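Local structure of B-cell lymphoma 3 protein (Homo sapiens, 1K1A) at residues S189-G194 and M221-R226; S60-L65 and L95-D100; S152-A157 and L168-G173; N177-S182 and S209-C214; M73-H78 and R112-L117. The protein regulates transcription of NF-kappa-B target genes, keeping the p50 subunit from entering the nucleus when cytoplasmic and acting as a transcriptional activator when nuclear. One frame throughout, in Å; residues are numbered along the deposited sequence.

In the fold
The chain is the ankyrin repeat domain, and its contacts follow the stack of repeats from the N terminus. Contact 2 comes first, setting helix 59-67 beside helix 92-101. Contact 5 opens within that span and closes after it, so the two cross: contact 2 pairs helices of repeats 2 and 3, contact 5 pairs loops one step further along. Contact 3 then closes a short helix-turn-helix within one repeat. Contact 4 starts a few residues later, and I155 of contact 3 packs on A178 and M180 there. Contacts 4 and 1 also cross, and together they tie the end of repeat 5 and repeats 6 and 7. Contacts 1 and 2 have centres about 45 Å apart.

Contact 1 (S189-G194 and M221-R226); sequences SASGRG and MVARSR
R224 has more surface buried here than any other residue of the two segments, and it meets the end of helix 186-193 with both its backbone and its side chain. Its amide gives the one hydrogen bond across the contact, R224 N to S191 O at 3.1 Å with an N-H...O angle of 144°. That carbonyl oxygen also accepts G194 N, and the two donors reach it from opposite faces of its plane. G194, at positive phi, closes the Schellman motif that ends the helix, so R224 N is the second donor to a carbonyl already used by the turn. With CG opposite the backbone N (chi1 -159°) and the chain extended as far as NE, the arginine runs past the last residues of the helix: R224 CD lies 3.3 Å from G192 O, while R224 NH1 has R193 O near its guanidinium plane at 3.5 Å, a proximity without a hydrogen bond.

The S191 side chain meets A223. Its OG comes within 3.2 Å of A223 CA, yet its hydrogen bond goes to P219 O, which fixes the hydroxyl against the loop. G192, lacking a side chain, brings its backbone close to V222: G192 CA sits 3.4 Å from V222 O in a CA-H...O contact with 161° at the hydrogen, and V222 CG2 lies 3.9 Å from G192 N.

The contact lies at the surface near the C-terminal end of the domain. S191 and A223 both pack on helix 226-232, at V228, while A190 of helix 186-193 packs on L198, V199 and L202 of helix 196-204.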
# COMPACT_ATOMS: atom_id res chain seq x y z
N SER A 189 -21.85 -2.04 2.28
CA SER A 189 -21.38 -0.73 2.73
C SER A 189 -21.93 0.42 1.89
O SER A 189 -22.46 1.40 2.44
CB SER A 189 -19.85 -0.67 2.76
OG SER A 189 -19.34 -1.20 3.97
N ALA A 190 -21.80 0.29 0.57
CA ALA A 190 -22.28 1.32 -0.34
C ALA A 190 -23.79 1.48 -0.24
O ALA A 190 -24.31 2.60 -0.24
CB ALA A 190 -21.88 1.00 -1.79
N SER A 191 -24.50 0.36 -0.15
CA SER A 191 -25.96 0.36 -0.08
C SER A 191 -26.46 0.97 1.23
O SER A 191 -27.39 1.79 1.22
CB SER A 191 -26.51 -1.05 -0.24
OG SER A 191 -27.92 -1.07 -0.03
N GLY A 192 -25.86 0.55 2.34
CA GLY A 192 -26.27 1.03 3.66
C GLY A 192 -26.01 2.51 3.88
O GLY A 192 -26.68 3.15 4.69
N ARG A 193 -25.04 3.06 3.16
CA ARG A 193 -24.68 4.47 3.31
C ARG A 193 -25.25 5.34 2.21
O ARG A 193 -25.05 6.56 2.22
CB ARG A 193 -23.16 4.62 3.36
CG ARG A 193 -22.52 4.03 4.58
CD ARG A 193 -21.00 3.98 4.51
NE ARG A 193 -20.42 5.26 4.12
CZ ARG A 193 -19.11 5.50 4.05
NH1 ARG A 193 -18.25 4.53 4.34
NH2 ARG A 193 -18.66 6.69 3.70
N GLY A 194 -25.93 4.72 1.26
CA GLY A 194 -26.53 5.45 0.15
C GLY A 194 -25.53 6.15 -0.75
O GLY A 194 -25.80 7.23 -1.26
N MET A 221 -31.54 -5.49 1.77
CA MET A 221 -32.20 -5.25 3.06
C MET A 221 -31.67 -4.05 3.84
O MET A 221 -32.35 -3.53 4.72
CB MET A 221 -32.15 -6.50 3.93
CG MET A 221 -32.89 -7.67 3.33
SD MET A 221 -32.43 -9.20 4.11
CE MET A 221 -32.85 -8.83 5.80
N VAL A 222 -30.44 -3.62 3.54
CA VAL A 222 -29.88 -2.47 4.24
C VAL A 222 -29.94 -1.19 3.39
O VAL A 222 -29.43 -0.16 3.80
CB VAL A 222 -28.42 -2.71 4.69
CG1 VAL A 222 -28.32 -3.95 5.58
CG2 VAL A 222 -27.48 -2.82 3.48
N ALA A 223 -30.57 -1.28 2.23
CA ALA A 223 -30.66 -0.13 1.33
C ALA A 223 -31.13 1.10 2.09
O ALA A 223 -32.15 1.06 2.78
CB ALA A 223 -31.60 -0.43 0.18
N ARG A 224 -30.39 2.19 1.97
CA ARG A 224 -30.71 3.39 2.72
C ARG A 224 -31.95 4.14 2.22
O ARG A 224 -32.61 4.83 3.00
CB ARG A 224 -29.51 4.33 2.76
CG ARG A 224 -29.56 5.32 3.90
CD ARG A 224 -28.25 6.00 4.19
NE ARG A 224 -28.27 6.70 5.47
CZ ARG A 224 -27.53 7.77 5.74
NH1 ARG A 224 -26.71 8.25 4.82
NH2 ARG A 224 -27.62 8.36 6.93
N SER A 225 -32.26 4.00 0.94
CA SER A 225 -33.39 4.71 0.35
C SER A 225 -33.95 3.98 -0.86
O SER A 225 -33.39 3.00 -1.33
CB SER A 225 -32.95 6.11 -0.08
OG SER A 225 -32.04 6.04 -1.17
N ARG A 226 -35.06 4.49 -1.38
CA ARG A 226 -35.71 3.89 -2.54
C ARG A 226 -34.86 4.00 -3.82
O ARG A 226 -34.97 3.18 -4.72
CB ARG A 226 -37.06 4.58 -2.80
CG ARG A 226 -38.16 4.13 -1.83
CD ARG A 226 -37.77 4.30 -0.37
NE ARG A 226 -38.31 3.24 0.49
CZ ARG A 226 -37.57 2.46 1.29
NH1 ARG A 226 -36.27 2.72 1.50
NH2 ARG A 226 -38.04 1.38 1.93

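Contact 2 (S60-L65 and L95-D100); sequences SVVRLL and LRALLD
R63 lays its guanidinium over A97, with A97 CA 3.9 Å above the plane at its centre. The side chain gets there by setting CG opposite its own carbonyl carbon (chi1 -73°) and staying extended to NE, so that its aliphatic part passes the alanine first, R63 CG coming 3.7 Å from A97 CB. Farther out, R63 NH1 meets D100 CB at 3.7 Å. The two charged side chains lie side by side and point the same way, but R63 NH2 and D100 OD2 are 4.1 Å apart, beyond a salt bridge; D100 uses OD1 for a salt bridge with R138 instead.

V62 fills the deeper side. Its CG1, opposite the backbone N at chi1 168°, reaches A97 CB at 3.9 Å and L98 CG at 3.7 Å, and the valine and leucine side chains cross at about a right angle. The small A97 is therefore touched by both V62 and R63, which fits the axes of segments 60-65 and 95-100, approaching to 8.6 Å and 16° from parallel.

These helices stand side by side in successive repeats. V62 also packs on L50, A53 and V54 of helix 49-55, and L64 on helix 22-34, while L95 and L99 carry the stack onward to helix 129-137.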
# COMPACT_ATOMS: atom_id res chain seq x y z
N SER A 60 17.24 8.72 -6.83
CA SER A 60 18.61 8.36 -7.20
C SER A 60 19.38 7.72 -6.05
O SER A 60 20.22 6.85 -6.27
CB SER A 60 19.38 9.58 -7.71
OG SER A 60 18.87 10.01 -8.95
N VAL A 61 19.12 8.19 -4.83
CA VAL A 61 19.77 7.63 -3.66
C VAL A 61 19.22 6.23 -3.36
O VAL A 61 19.97 5.31 -3.00
CB VAL A 61 19.62 8.55 -2.45
CG1 VAL A 61 20.38 8.01 -1.24
CG2 VAL A 61 20.12 9.96 -2.80
N VAL A 62 17.91 6.07 -3.53
CA VAL A 62 17.27 4.78 -3.35
C VAL A 62 17.95 3.74 -4.25
O VAL A 62 18.31 2.65 -3.80
CB VAL A 62 15.78 4.84 -3.70
CG1 VAL A 62 15.18 3.43 -3.79
CG2 VAL A 62 15.00 5.70 -2.69
N ARG A 63 18.13 4.09 -5.51
CA ARG A 63 18.77 3.21 -6.49
C ARG A 63 20.20 2.82 -6.10
O ARG A 63 20.59 1.65 -6.21
CB ARG A 63 18.81 3.89 -7.87
CG ARG A 63 17.46 3.98 -8.60
CD ARG A 63 17.55 4.44 -10.06
NE ARG A 63 16.23 4.71 -10.64
CZ ARG A 63 15.49 3.82 -11.28
NH1 ARG A 63 15.95 2.58 -11.44
NH2 ARG A 63 14.30 4.15 -11.76
N LEU A 64 20.99 3.80 -5.69
CA LEU A 64 22.37 3.56 -5.28
C LEU A 64 22.42 2.60 -4.10
O LEU A 64 23.17 1.62 -4.11
CB LEU A 64 23.06 4.88 -4.90
CG LEU A 64 24.52 4.82 -4.41
CD1 LEU A 64 25.11 6.22 -4.31
CD2 LEU A 64 24.64 4.09 -3.07
N LEU A 65 21.62 2.88 -3.08
CA LEU A 65 21.62 2.08 -1.86
C LEU A 65 21.16 0.65 -2.11
O LEU A 65 21.77 -0.29 -1.62
CB LEU A 65 20.75 2.74 -0.77
CG LEU A 65 21.31 4.02 -0.13
CD1 LEU A 65 20.31 4.59 0.86
CD2 LEU A 65 22.64 3.76 0.56
N LEU A 95 9.03 4.46 -5.47
CA LEU A 95 8.54 3.09 -5.56
C LEU A 95 9.11 2.42 -6.81
O LEU A 95 9.53 1.27 -6.77
CB LEU A 95 7.01 3.06 -5.58
CG LEU A 95 6.36 1.68 -5.66
CD1 LEU A 95 6.81 0.80 -4.49
CD2 LEU A 95 4.84 1.82 -5.68
N ARG A 96 9.13 3.16 -7.91
CA ARG A 96 9.70 2.65 -9.14
C ARG A 96 11.20 2.37 -8.96
O ARG A 96 11.70 1.35 -9.40
CB ARG A 96 9.49 3.66 -10.28
CG ARG A 96 9.83 3.11 -11.65
CD ARG A 96 9.45 4.03 -12.79
NE ARG A 96 8.00 4.10 -12.98
CZ ARG A 96 7.29 3.21 -13.65
NH1 ARG A 96 7.90 2.16 -14.20
NH2 ARG A 96 5.98 3.36 -13.78
N ALA A 97 11.91 3.29 -8.31
CA ALA A 97 13.34 3.08 -8.09
C ALA A 97 13.59 1.79 -7.29
O ALA A 97 14.51 1.03 -7.59
CB ALA A 97 13.96 4.28 -7.41
N LEU A 98 12.76 1.54 -6.28
CA LEU A 98 12.90 0.37 -5.44
C LEU A 98 12.63 -0.92 -6.22
O LEU A 98 13.43 -1.84 -6.20
CB LEU A 98 11.92 0.44 -4.26
CG LEU A 98 12.32 1.22 -3.02
CD1 LEU A 98 11.09 1.45 -2.14
CD2 LEU A 98 13.39 0.45 -2.25
N LEU A 99 11.50 -0.96 -6.91
CA LEU A 99 11.10 -2.16 -7.64
C LEU A 99 12.03 -2.48 -8.80
O LEU A 99 12.21 -3.65 -9.13
CB LEU A 99 9.64 -2.04 -8.13
CG LEU A 99 8.56 -1.80 -7.06
CD1 LEU A 99 7.21 -1.71 -7.71
CD2 LEU A 99 8.56 -2.88 -5.99
N ASP A 100 12.63 -1.45 -9.41
CA ASP A 100 13.56 -1.66 -10.51
C ASP A 100 14.96 -2.07 -10.03
O ASP A 100 15.68 -2.78 -10.73
CB ASP A 100 13.67 -0.39 -11.40
CG ASP A 100 12.46 -0.18 -12.32
OD1 ASP A 100 11.46 -0.94 -12.23
OD2 ASP A 100 12.43 0.74 -13.18

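Contact 3 (S152-A157 and L168-G173); sequences SPLIHA and LLLQHG
The ring of P153 has a methyl of L169 beside it: L169 CD1 lies 4.2 Å from P153 CB and 3.8 Å from P153 O. The proline ring also packs on L120, H121 and V124 of helix 119-126, so it is wedged between that helix and L169. Of the two imidazoles, H156 meets the ring of H121 with planes at about 75° and gives NE2 to D146, and H172 has L168 O in plane at its edge.

L169 has the most surface buried, and its CD1 makes its closest approaches. Chi1 of -69° sets its CG opposite the carbonyl carbon, and CD1 is thereby directed into the facing helix, 3.8 Å from L154 CA and 4.0 Å from A157 CB. It thus fits among P153, L154 and A157, three residues on one side of the first turn and a half of helix 153-159. L154 answers with its branched end: L154 CD2 meets L170 CD2 at 3.9 Å, the two side chains crossing at about a right angle. CG of L154 stands opposite the backbone N (chi1 -180°), and L154 CD1 still comes to 4.4 Å from L169 CB. The side-chain contacts are all between apolar groups, and four of the five touching residues are buried.

S152 at the N-cap, followed by proline and leucine, matches the Thr-Pro-Leu start of the ankyrin consensus, and G173 ends the second helix in a Schellman motif. Together they frame the helix-turn-helix of a single ankyrin repeat, closed by its leucine core.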
# COMPACT_ATOMS: atom_id res chain seq x y z
N SER A 152 -10.44 -6.39 2.14
CA SER A 152 -9.63 -6.28 0.92
C SER A 152 -9.50 -4.80 0.60
O SER A 152 -10.25 -4.00 1.13
CB SER A 152 -10.31 -7.00 -0.24
OG SER A 152 -11.53 -6.36 -0.59
N PRO A 153 -8.53 -4.43 -0.23
CA PRO A 153 -8.39 -3.03 -0.67
C PRO A 153 -9.70 -2.46 -1.24
O PRO A 153 -10.00 -1.29 -1.03
CB PRO A 153 -7.33 -3.13 -1.76
CG PRO A 153 -6.47 -4.29 -1.32
CD PRO A 153 -7.47 -5.29 -0.77
N LEU A 154 -10.47 -3.29 -1.95
CA LEU A 154 -11.72 -2.81 -2.54
C LEU A 154 -12.69 -2.31 -1.46
O LEU A 154 -13.32 -1.25 -1.61
CB LEU A 154 -12.39 -3.90 -3.38
CG LEU A 154 -13.71 -3.49 -4.04
CD1 LEU A 154 -13.53 -2.25 -4.91
CD2 LEU A 154 -14.31 -4.63 -4.85
N ILE A 155 -12.81 -3.07 -0.38
CA ILE A 155 -13.72 -2.68 0.69
C ILE A 155 -13.22 -1.41 1.36
O ILE A 155 -14.01 -0.49 1.66
CB ILE A 155 -13.92 -3.85 1.68
CG1 ILE A 155 -14.71 -4.97 1.00
CG2 ILE A 155 -14.62 -3.38 2.95
CD1 ILE A 155 -14.68 -6.32 1.71
N HIS A 156 -11.91 -1.31 1.55
CA HIS A 156 -11.32 -0.10 2.10
C HIS A 156 -11.71 1.10 1.23
O HIS A 156 -12.13 2.13 1.74
CB HIS A 156 -9.78 -0.21 2.18
CG HIS A 156 -9.29 -1.03 3.34
ND1 HIS A 156 -9.36 -0.59 4.65
CD2 HIS A 156 -8.70 -2.25 3.39
CE1 HIS A 156 -8.85 -1.50 5.45
NE2 HIS A 156 -8.43 -2.51 4.71
N ALA A 157 -11.57 0.94 -0.09
CA ALA A 157 -11.89 2.01 -1.03
C ALA A 157 -13.36 2.42 -0.95
O ALA A 157 -13.69 3.62 -1.02
CB ALA A 157 -11.54 1.59 -2.46
N LEU A 168 -10.63 1.95 -10.27
CA LEU A 168 -9.28 1.48 -10.58
C LEU A 168 -9.08 0.02 -10.18
O LEU A 168 -8.52 -0.76 -10.95
CB LEU A 168 -8.23 2.39 -9.91
CG LEU A 168 -6.76 2.12 -10.26
CD1 LEU A 168 -6.56 2.09 -11.79
CD2 LEU A 168 -5.85 3.15 -9.61
N LEU A 169 -9.54 -0.34 -8.99
CA LEU A 169 -9.38 -1.72 -8.52
C LEU A 169 -10.20 -2.74 -9.31
O LEU A 169 -9.72 -3.83 -9.63
CB LEU A 169 -9.69 -1.82 -7.02
CG LEU A 169 -8.67 -1.15 -6.08
CD1 LEU A 169 -9.28 -0.90 -4.71
CD2 LEU A 169 -7.41 -1.99 -5.95
N LEU A 170 -11.44 -2.38 -9.65
CA LEU A 170 -12.29 -3.28 -10.41
C LEU A 170 -11.71 -3.49 -11.80
O LEU A 170 -11.75 -4.59 -12.36
CB LEU A 170 -13.72 -2.75 -10.50
CG LEU A 170 -14.50 -2.76 -9.17
CD1 LEU A 170 -15.81 -1.99 -9.31
CD2 LEU A 170 -14.75 -4.17 -8.66
N GLN A 171 -11.13 -2.43 -12.34
CA GLN A 171 -10.47 -2.44 -13.62
C GLN A 171 -9.32 -3.46 -13.62
O GLN A 171 -9.02 -4.08 -14.65
CB GLN A 171 -9.91 -1.04 -13.85
CG GLN A 171 -9.57 -0.66 -15.24
CD GLN A 171 -9.32 0.83 -15.36
OE1 GLN A 171 -8.18 1.26 -15.51
NE2 GLN A 171 -10.38 1.61 -15.29
N HIS A 172 -8.68 -3.63 -12.47
CA HIS A 172 -7.54 -4.55 -12.36
C HIS A 172 -7.86 -5.95 -11.84
O HIS A 172 -6.96 -6.67 -11.41
CB HIS A 172 -6.41 -3.91 -11.56
CG HIS A 172 -5.66 -2.86 -12.31
ND1 HIS A 172 -4.54 -3.14 -13.05
CD2 HIS A 172 -5.89 -1.53 -12.46
CE1 HIS A 172 -4.10 -2.03 -13.62
NE2 HIS A 172 -4.90 -1.04 -13.28
N GLY A 173 -9.13 -6.33 -11.85
CA GLY A 173 -9.52 -7.69 -11.50
C GLY A 173 -9.89 -8.00 -10.05
O GLY A 173 -9.93 -9.16 -9.66

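Contact 4 (N177-S182 and S209-C214); sequences NAQMYS and SSLKNC
Q179 and L211 approach each other from opposite directions, their outer parts meeting between two loops that run almost the same way, 13° apart end to end. The glutamine chain lies against the leucine, with Q179 CG 3.6 Å from L211 CD2. For L211, a chi1 of -172° turns CG opposite the backbone N and carries the isobutyl group across to the glutamine. The same L211 CD2 comes to 4.1 Å from N177 O, and the leucine also packs on S185. An alanine here would lack the branched end and is likely to leave the glutamine chain without its apolar support, opening a gap between the two loops.

Farther along, the backbones close up. C214 N donates to S182 O at 2.8 Å, with 174° at the oxygen, nearly along the C=O axis. The thiol comes beside the same oxygen: C214 SG is 3.2 Å from S182 O and 3.8 Å from S182 CB, while N213 CB adds its contact to S182 O at 3.6 Å.

The amide of N213 points elsewhere and braces the turn, taking D217 N on OD1 and giving ND2 to S184 OG. N177 OD1 accepts D208 N, just before segment 209-214, a further link between the loops. A backbone bond between equivalent loops, combined with a turn braced by N213 ahead of helix 226-232, is characteristic of the projecting fingers of ankyrin repeats, stacked here between the last repeats of the domain.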
# COMPACT_ATOMS: atom_id res chain seq x y z
N ASN A 177 -17.03 -9.35 -4.82
CA ASN A 177 -17.83 -10.00 -3.78
C ASN A 177 -17.04 -10.50 -2.55
O ASN A 177 -17.53 -11.34 -1.79
CB ASN A 177 -18.66 -11.12 -4.38
CG ASN A 177 -19.74 -10.60 -5.31
OD1 ASN A 177 -20.45 -9.65 -4.97
ND2 ASN A 177 -19.84 -11.19 -6.49
N ALA A 178 -15.86 -9.94 -2.34
CA ALA A 178 -15.09 -10.25 -1.14
C ALA A 178 -15.88 -9.85 0.11
O ALA A 178 -16.60 -8.85 0.11
CB ALA A 178 -13.75 -9.52 -1.18
N GLN A 179 -15.74 -10.63 1.18
CA GLN A 179 -16.46 -10.35 2.44
C GLN A 179 -15.52 -10.11 3.63
O GLN A 179 -14.45 -10.72 3.72
CB GLN A 179 -17.41 -11.49 2.78
CG GLN A 179 -18.60 -11.65 1.86
CD GLN A 179 -19.36 -12.95 2.11
OE1 GLN A 179 -20.44 -12.94 2.70
NE2 GLN A 179 -18.78 -14.06 1.69
N MET A 180 -15.96 -9.26 4.54
CA MET A 180 -15.23 -9.01 5.78
C MET A 180 -15.56 -10.13 6.78
O MET A 180 -16.39 -10.98 6.49
CB MET A 180 -15.67 -7.69 6.37
CG MET A 180 -15.46 -6.49 5.48
SD MET A 180 -15.94 -4.97 6.33
CE MET A 180 -17.62 -5.25 6.55
N TYR A 181 -14.92 -10.10 7.95
CA TYR A 181 -15.18 -11.09 9.00
C TYR A 181 -16.68 -11.28 9.27
O TYR A 181 -17.16 -12.41 9.47
CB TYR A 181 -14.48 -10.70 10.31
CG TYR A 181 -12.97 -10.85 10.30
CD1 TYR A 181 -12.38 -12.07 10.00
CD2 TYR A 181 -12.14 -9.79 10.63
CE1 TYR A 181 -10.99 -12.21 10.01
CE2 TYR A 181 -10.76 -9.92 10.64
CZ TYR A 181 -10.19 -11.14 10.32
OH TYR A 181 -8.82 -11.29 10.31
N SER A 182 -17.42 -10.18 9.30
CA SER A 182 -18.86 -10.21 9.56
C SER A 182 -19.66 -10.77 8.39
O SER A 182 -20.87 -11.02 8.51
CB SER A 182 -19.36 -8.80 9.86
OG SER A 182 -19.21 -7.98 8.70
N SER A 209 -26.20 -8.89 -4.90
CA SER A 209 -27.12 -8.25 -3.96
C SER A 209 -27.91 -9.22 -3.07
O SER A 209 -28.74 -8.79 -2.27
CB SER A 209 -28.10 -7.33 -4.71
OG SER A 209 -28.89 -8.07 -5.62
N SER A 210 -27.66 -10.51 -3.21
CA SER A 210 -28.36 -11.52 -2.41
C SER A 210 -27.44 -12.10 -1.33
O SER A 210 -27.84 -12.97 -0.56
CB SER A 210 -28.86 -12.66 -3.29
OG SER A 210 -27.79 -13.50 -3.70
N LEU A 211 -26.21 -11.61 -1.29
CA LEU A 211 -25.23 -12.11 -0.33
C LEU A 211 -25.60 -11.70 1.10
O LEU A 211 -25.78 -10.53 1.39
CB LEU A 211 -23.85 -11.57 -0.69
CG LEU A 211 -22.67 -12.14 0.09
CD1 LEU A 211 -22.62 -13.66 -0.05
CD2 LEU A 211 -21.39 -11.50 -0.39
N LYS A 212 -25.72 -12.69 1.98
CA LYS A 212 -26.11 -12.44 3.37
C LYS A 212 -24.90 -12.27 4.29
O LYS A 212 -23.89 -12.95 4.12
CB LYS A 212 -26.98 -13.58 3.90
CG LYS A 212 -28.20 -13.89 3.05
CD LYS A 212 -28.99 -15.06 3.65
CE LYS A 212 -29.62 -14.68 4.97
NZ LYS A 212 -30.70 -13.66 4.81
N ASN A 213 -24.99 -11.34 5.24
CA ASN A 213 -23.96 -11.21 6.26
C ASN A 213 -24.34 -11.98 7.51
O ASN A 213 -25.33 -12.72 7.51
CB ASN A 213 -23.60 -9.74 6.57
CG ASN A 213 -24.78 -8.93 7.13
OD1 ASN A 213 -25.74 -9.48 7.69
ND2 ASN A 213 -24.70 -7.62 7.00
N CYS A 214 -23.56 -11.82 8.58
CA CYS A 214 -23.80 -12.58 9.81
C CYS A 214 -25.12 -12.21 10.46
O CYS A 214 -25.68 -12.98 11.24
CB CYS A 214 -22.65 -12.39 10.80
SG CYS A 214 -22.38 -10.68 11.30

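Contact 5 (M73-H78 and R112-L117); sequences MALDRH and RNYDGL
H78 O is gripped from two sources: Y114 N donates to it at 3.2 Å, with an N-H...O angle of 164°, and a water gives H78 O a second hydrogen bond at 2.8 Å. That water in turn accepts D115 N, so the carbonyl is joined to two successive amides of the facing turn. The Y114 amide approaches with a tilt of 32° from the carbonyl plane.

The tyrosine ring lies along the opposing backbone. With CG opposite its own carbonyl carbon (chi1 -69°), Y114 brings CD2 to 3.4 Å from H78 C, and R77 O meets the ring edge at Y114 CE2, 3.5 Å away. At the far end a water 2.6 Å from Y114 OH also donates to D76 O, and the hydroxyl oxygen, Y114 OH, lies 4.1 Å from L75 CD1.

Both turns are held by their own side chains. D76 OD1 accepts H78 N at 2.9 Å, an Asx turn, and takes Q80 N as well; the two amides lie on the two sides of the H78 carbonyl along the chain, which is consistent with holding this part of the loop in place. N113 OD1 accepts L117 N across the type I turn from N113 to G116, and so braces the turn that offers the Y114 amide.

The segments are the loops leading into helix 82-88 and helix 119-126. D76 packs on L85 and N113 on H84, both from helix 82-88, while L75 O bonds to Y42 OH, in the loop before helix 49-55.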
# COMPACT_ATOMS: atom_id res chain seq x y z
N MET A 73 13.59 -5.00 2.50
CA MET A 73 12.71 -5.59 3.52
C MET A 73 13.03 -5.18 4.98
O MET A 73 12.33 -5.60 5.89
CB MET A 73 12.67 -7.12 3.41
CG MET A 73 12.13 -7.64 2.07
SD MET A 73 10.42 -7.18 1.76
CE MET A 73 9.57 -8.19 3.00
N ALA A 74 14.09 -4.40 5.20
CA ALA A 74 14.40 -3.94 6.56
C ALA A 74 13.19 -3.16 7.09
O ALA A 74 12.62 -2.33 6.38
CB ALA A 74 15.64 -3.06 6.57
N LEU A 75 12.81 -3.42 8.33
CA LEU A 75 11.62 -2.79 8.91
C LEU A 75 11.93 -1.54 9.71
O LEU A 75 12.92 -1.50 10.43
CB LEU A 75 10.90 -3.79 9.82
CG LEU A 75 10.53 -5.11 9.15
CD1 LEU A 75 9.75 -5.99 10.12
CD2 LEU A 75 9.73 -4.84 7.88
N ASP A 76 11.07 -0.53 9.60
CA ASP A 76 11.21 0.65 10.46
C ASP A 76 10.43 0.47 11.78
O ASP A 76 10.00 -0.64 12.11
CB ASP A 76 10.82 1.93 9.72
CG ASP A 76 9.33 2.12 9.59
OD1 ASP A 76 8.54 1.29 10.11
OD2 ASP A 76 8.85 3.11 8.98
N ARG A 77 10.28 1.56 12.54
CA ARG A 77 9.67 1.50 13.87
C ARG A 77 8.24 0.93 13.87
O ARG A 77 7.80 0.29 14.84
CB ARG A 77 9.69 2.90 14.51
CG ARG A 77 9.16 2.96 15.93
CD ARG A 77 8.89 4.39 16.40
NE ARG A 77 8.47 4.44 17.80
CZ ARG A 77 9.22 4.03 18.80
NH1 ARG A 77 10.44 3.56 18.55
NH2 ARG A 77 8.78 4.10 20.05
N HIS A 78 7.53 1.16 12.78
CA HIS A 78 6.17 0.70 12.64
C HIS A 78 6.07 -0.51 11.72
O HIS A 78 4.99 -0.86 11.26
CB HIS A 78 5.28 1.85 12.16
CG HIS A 78 5.36 3.05 13.03
ND1 HIS A 78 6.06 4.19 12.68
CD2 HIS A 78 4.87 3.29 14.27
CE1 HIS A 78 5.97 5.08 13.65
NE2 HIS A 78 5.25 4.55 14.63
N ARG A 112 3.55 -7.29 5.51
CA ARG A 112 2.56 -6.66 6.38
C ARG A 112 3.24 -5.82 7.46
O ARG A 112 4.13 -6.32 8.15
CB ARG A 112 1.66 -7.72 7.05
CG ARG A 112 1.11 -8.82 6.09
CD ARG A 112 0.26 -8.28 4.96
NE ARG A 112 -0.19 -9.33 4.03
CZ ARG A 112 -1.24 -10.12 4.25
NH1 ARG A 112 -1.92 -10.02 5.38
NH2 ARG A 112 -1.59 -11.04 3.35
N ASN A 113 2.84 -4.55 7.60
CA ASN A 113 3.40 -3.72 8.67
C ASN A 113 2.78 -4.12 10.00
O ASN A 113 1.89 -4.98 10.04
CB ASN A 113 3.28 -2.20 8.39
CG ASN A 113 1.82 -1.73 8.29
OD1 ASN A 113 0.89 -2.40 8.74
ND2 ASN A 113 1.63 -0.55 7.71
N TYR A 114 3.23 -3.50 11.09
CA TYR A 114 2.78 -3.92 12.41
C TYR A 114 1.26 -3.77 12.57
O TYR A 114 0.63 -4.55 13.29
CB TYR A 114 3.55 -3.20 13.53
CG TYR A 114 5.00 -3.63 13.63
CD1 TYR A 114 5.43 -4.88 13.17
CD2 TYR A 114 5.95 -2.79 14.19
CE1 TYR A 114 6.77 -5.27 13.28
CE2 TYR A 114 7.28 -3.16 14.29
CZ TYR A 114 7.69 -4.39 13.84
OH TYR A 114 9.02 -4.74 13.96
N ASP A 115 0.69 -2.80 11.88
CA ASP A 115 -0.76 -2.63 11.86
C ASP A 115 -1.45 -3.74 11.07
O ASP A 115 -2.64 -4.00 11.26
CB ASP A 115 -1.13 -1.27 11.28
CG ASP A 115 -0.82 -0.13 12.21
OD1 ASP A 115 -0.98 -0.31 13.44
OD2 ASP A 115 -0.40 0.98 11.82
N GLY A 116 -0.71 -4.37 10.17
CA GLY A 116 -1.23 -5.50 9.40
C GLY A 116 -1.48 -5.24 7.92
O GLY A 116 -1.88 -6.15 7.18
N LEU A 117 -1.21 -4.01 7.48
CA LEU A 117 -1.50 -3.62 6.09
C LEU A 117 -0.36 -3.90 5.12
O LEU A 117 0.82 -3.84 5.49
CB LEU A 117 -1.83 -2.12 6.03
CG LEU A 117 -2.97 -1.60 6.90
CD1 LEU A 117 -3.13 -0.10 6.73
CD2 LEU A 117 -4.27 -2.32 6.55
O HOH W 1 10.89 -2.95 13.77
O HOH W 2 2.26 -0.34 11.40